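Local coordinates for Serine/threonine-protein kinase-like protein ACR4 (PDB 7A0J), which acts through its extracellular propeller domain and kinase domain as a plasma-membrane receptor controlling formative cell divisions in root meristems in response to the CLE40 peptide, at residues S173-Q182 against I194-W205. Numbering follows the deposited sequence.
Sequences SLIPKEKKFQ and ILDGLESRVLCW
W205 and F181 form the dense part of this contact. I175 lies over one face of the indole through CG1 and CD1, while the CZ corner of the F181 ring reaches CZ3 of W205 at 3.7 Å, the two ring planes inclined by 31°. L195 CD2 packs obliquely on F181 CE1 (3.6 Å), and L203 CB comes up to the phenyl edge near its plane. CG of W205 sits between the backbone N and the carbonyl carbon (chi1 70°), which turns the indole toward I175. An alanine in place of W205 would probably leave I175 without the ring face it lies on and open a gap beside the F181 ring end. Beside this cluster F181 and L195 form an antiparallel non-hydrogen-bonded pair, flanked by the bonds Q182 N to I194 O (3.0 Å) and D196 N to K180 O (2.8 Å), the latter from above the carbonyl plane. The outer side is looser; K179 lays CD and CE across L203 CD2, CD at 3.7 Å, and the type I turn P176-K179 bulges toward solvent. The contact lies at the open end of the hairpin 181-186/190-195, near the propeller rim; strand 202-206, third of the sheet, pairs with 190-195, and V160 of strand 160-163 touches F181 and W205.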
# COMPACT_ATOMS: atom_id res chain seq x y z
N SER A 173 -2.99 18.23 -2.45
CA SER A 173 -1.85 19.09 -2.87
C SER A 173 -1.51 18.79 -4.34
O SER A 173 -1.44 17.60 -4.69
CB SER A 173 -0.66 18.91 -1.97
OG SER A 173 -0.92 19.39 -0.67
N LEU A 174 -1.31 19.84 -5.14
CA LEU A 174 -1.07 19.74 -6.61
C LEU A 174 0.43 19.62 -6.89
O LEU A 174 1.21 20.33 -6.24
CB LEU A 174 -1.65 20.99 -7.29
CG LEU A 174 -3.17 21.14 -7.18
CD1 LEU A 174 -3.59 22.56 -7.52
CD2 LEU A 174 -3.88 20.14 -8.08
N ILE A 175 0.78 18.76 -7.85
CA ILE A 175 2.16 18.55 -8.37
C ILE A 175 2.15 18.81 -9.87
O ILE A 175 1.22 18.38 -10.56
CB ILE A 175 2.64 17.12 -8.04
CG1 ILE A 175 2.96 16.96 -6.55
CG2 ILE A 175 3.83 16.71 -8.90
CD1 ILE A 175 4.09 17.83 -6.05
N PRO A 176 3.15 19.53 -10.43
CA PRO A 176 3.29 19.66 -11.88
C PRO A 176 3.20 18.30 -12.59
O PRO A 176 3.84 17.36 -12.15
CB PRO A 176 4.68 20.29 -12.05
CG PRO A 176 4.88 21.08 -10.78
CD PRO A 176 4.19 20.27 -9.70
N LYS A 177 2.41 18.24 -13.67
CA LYS A 177 2.14 17.00 -14.46
C LYS A 177 3.42 16.57 -15.19
O LYS A 177 3.48 15.40 -15.63
CB LYS A 177 1.00 17.23 -15.46
CG LYS A 177 -0.41 17.15 -14.87
CD LYS A 177 -0.74 18.22 -13.84
CE LYS A 177 -0.80 19.62 -14.42
NZ LYS A 177 -0.86 20.65 -13.36
N GLU A 178 4.41 17.47 -15.29
CA GLU A 178 5.73 17.22 -15.91
C GLU A 178 6.55 16.27 -15.03
O GLU A 178 7.47 15.62 -15.57
CB GLU A 178 6.48 18.54 -16.13
CG GLU A 178 5.93 19.38 -17.27
CD GLU A 178 4.55 19.99 -17.04
OE1 GLU A 178 4.19 20.20 -15.87
OE2 GLU A 178 3.85 20.24 -18.04
N LYS A 179 6.25 16.19 -13.73
CA LYS A 179 6.92 15.28 -12.76
C LYS A 179 6.59 13.83 -13.11
O LYS A 179 5.42 13.43 -12.96
CB LYS A 179 6.51 15.61 -11.32
CG LYS A 179 6.97 16.96 -10.81
CD LYS A 179 8.46 17.04 -10.55
CE LYS A 179 8.94 18.44 -10.22
NZ LYS A 179 9.05 19.28 -11.44
N LYS A 180 7.60 13.07 -13.56
CA LYS A 180 7.47 11.65 -14.00
C LYS A 180 7.93 10.74 -12.85
O LYS A 180 9.03 10.97 -12.32
CB LYS A 180 8.31 11.41 -15.26
CG LYS A 180 7.97 12.30 -16.44
CD LYS A 180 6.63 12.00 -17.06
CE LYS A 180 6.17 13.03 -18.07
NZ LYS A 180 5.17 13.96 -17.48
N PHE A 181 7.10 9.76 -12.49
CA PHE A 181 7.30 8.83 -11.34
C PHE A 181 7.30 7.38 -11.86
O PHE A 181 6.50 7.07 -12.76
CB PHE A 181 6.21 9.05 -10.30
CG PHE A 181 6.28 10.39 -9.61
CD1 PHE A 181 7.30 10.68 -8.71
CD2 PHE A 181 5.37 11.39 -9.90
CE1 PHE A 181 7.37 11.92 -8.09
CE2 PHE A 181 5.44 12.63 -9.29
CZ PHE A 181 6.45 12.89 -8.38
N GLN A 182 8.18 6.54 -11.30
CA GLN A 182 8.22 5.08 -11.55
C GLN A 182 7.53 4.34 -10.39
O GLN A 182 7.08 3.20 -10.61
CB GLN A 182 9.66 4.59 -11.77
CG GLN A 182 10.60 4.80 -10.59
CD GLN A 182 12.02 4.42 -10.94
OE1 GLN A 182 12.92 5.25 -10.96
NE2 GLN A 182 12.22 3.15 -11.24
N ILE A 194 9.07 8.12 -6.18
CA ILE A 194 10.43 7.92 -6.77
C ILE A 194 10.35 8.38 -8.22
O ILE A 194 9.61 7.75 -9.00
CB ILE A 194 10.89 6.45 -6.62
CG1 ILE A 194 10.93 6.02 -5.15
CG2 ILE A 194 12.24 6.24 -7.30
CD1 ILE A 194 11.18 4.55 -4.94
N LEU A 195 11.05 9.47 -8.56
CA LEU A 195 11.07 10.06 -9.92
C LEU A 195 11.58 9.01 -10.91
O LEU A 195 12.44 8.20 -10.52
CB LEU A 195 11.97 11.30 -9.94
CG LEU A 195 11.42 12.53 -9.21
CD1 LEU A 195 12.52 13.56 -9.00
CD2 LEU A 195 10.25 13.14 -9.96
N ASP A 196 11.05 9.03 -12.14
CA ASP A 196 11.48 8.13 -13.25
C ASP A 196 12.93 8.46 -13.60
O ASP A 196 13.32 9.64 -13.45
CB ASP A 196 10.56 8.28 -14.47
CG ASP A 196 10.72 7.18 -15.50
OD1 ASP A 196 10.87 6.01 -15.10
OD2 ASP A 196 10.69 7.50 -16.71
N GLY A 197 13.71 7.45 -14.03
CA GLY A 197 15.10 7.61 -14.49
C GLY A 197 16.10 6.95 -13.55
O GLY A 197 15.67 6.45 -12.49
N LEU A 198 17.38 6.97 -13.93
CA LEU A 198 18.51 6.33 -13.20
C LEU A 198 18.67 6.96 -11.81
O LEU A 198 18.96 6.20 -10.86
CB LEU A 198 19.79 6.48 -14.03
N GLU A 199 18.51 8.28 -11.70
CA GLU A 199 18.68 9.06 -10.44
C GLU A 199 17.71 8.54 -9.37
O GLU A 199 18.12 8.49 -8.19
CB GLU A 199 18.43 10.55 -10.70
N SER A 200 16.49 8.17 -9.77
CA SER A 200 15.41 7.60 -8.92
C SER A 200 15.41 8.28 -7.54
O SER A 200 15.47 7.56 -6.52
CB SER A 200 15.55 6.10 -8.81
OG SER A 200 16.67 5.74 -8.03
N ARG A 201 15.35 9.61 -7.52
CA ARG A 201 15.33 10.44 -6.29
C ARG A 201 13.86 10.59 -5.86
O ARG A 201 12.99 10.63 -6.74
CB ARG A 201 16.01 11.79 -6.56
CG ARG A 201 16.21 12.65 -5.32
CD ARG A 201 15.14 13.70 -5.07
NE ARG A 201 15.13 14.13 -3.68
CZ ARG A 201 14.45 15.18 -3.21
NH1 ARG A 201 13.70 15.92 -4.01
NH2 ARG A 201 14.52 15.48 -1.92
N VAL A 202 13.61 10.65 -4.54
CA VAL A 202 12.24 10.68 -3.96
C VAL A 202 11.74 12.14 -3.93
O VAL A 202 12.55 13.03 -3.64
CB VAL A 202 12.20 10.04 -2.56
CG1 VAL A 202 12.80 10.93 -1.49
CG2 VAL A 202 10.79 9.62 -2.17
N LEU A 203 10.45 12.34 -4.21
CA LEU A 203 9.75 13.65 -4.09
C LEU A 203 8.50 13.45 -3.23
O LEU A 203 7.71 12.54 -3.55
CB LEU A 203 9.40 14.15 -5.50
CG LEU A 203 9.19 15.66 -5.63
CD1 LEU A 203 10.48 16.42 -5.35
CD2 LEU A 203 8.66 16.01 -7.01
N CYS A 204 8.33 14.25 -2.18
CA CYS A 204 7.23 14.14 -1.18
C CYS A 204 6.46 15.46 -1.09
O CYS A 204 7.11 16.52 -1.05
CB CYS A 204 7.77 13.76 0.20
SG CYS A 204 8.68 12.20 0.21
N TRP A 205 5.13 15.38 -1.05
CA TRP A 205 4.20 16.54 -1.00
C TRP A 205 2.92 16.15 -0.26
O TRP A 205 2.68 14.93 -0.11
CB TRP A 205 3.90 17.02 -2.43
CG TRP A 205 3.06 16.07 -3.22
CD1 TRP A 205 1.70 16.12 -3.38
CD2 TRP A 205 3.50 14.93 -3.98
NE1 TRP A 205 1.28 15.09 -4.18
CE2 TRP A 205 2.36 14.35 -4.56
CE3 TRP A 205 4.76 14.36 -4.23
CZ2 TRP A 205 2.43 13.22 -5.38
CZ3 TRP A 205 4.83 13.24 -5.04
CH2 TRP A 205 3.68 12.68 -5.60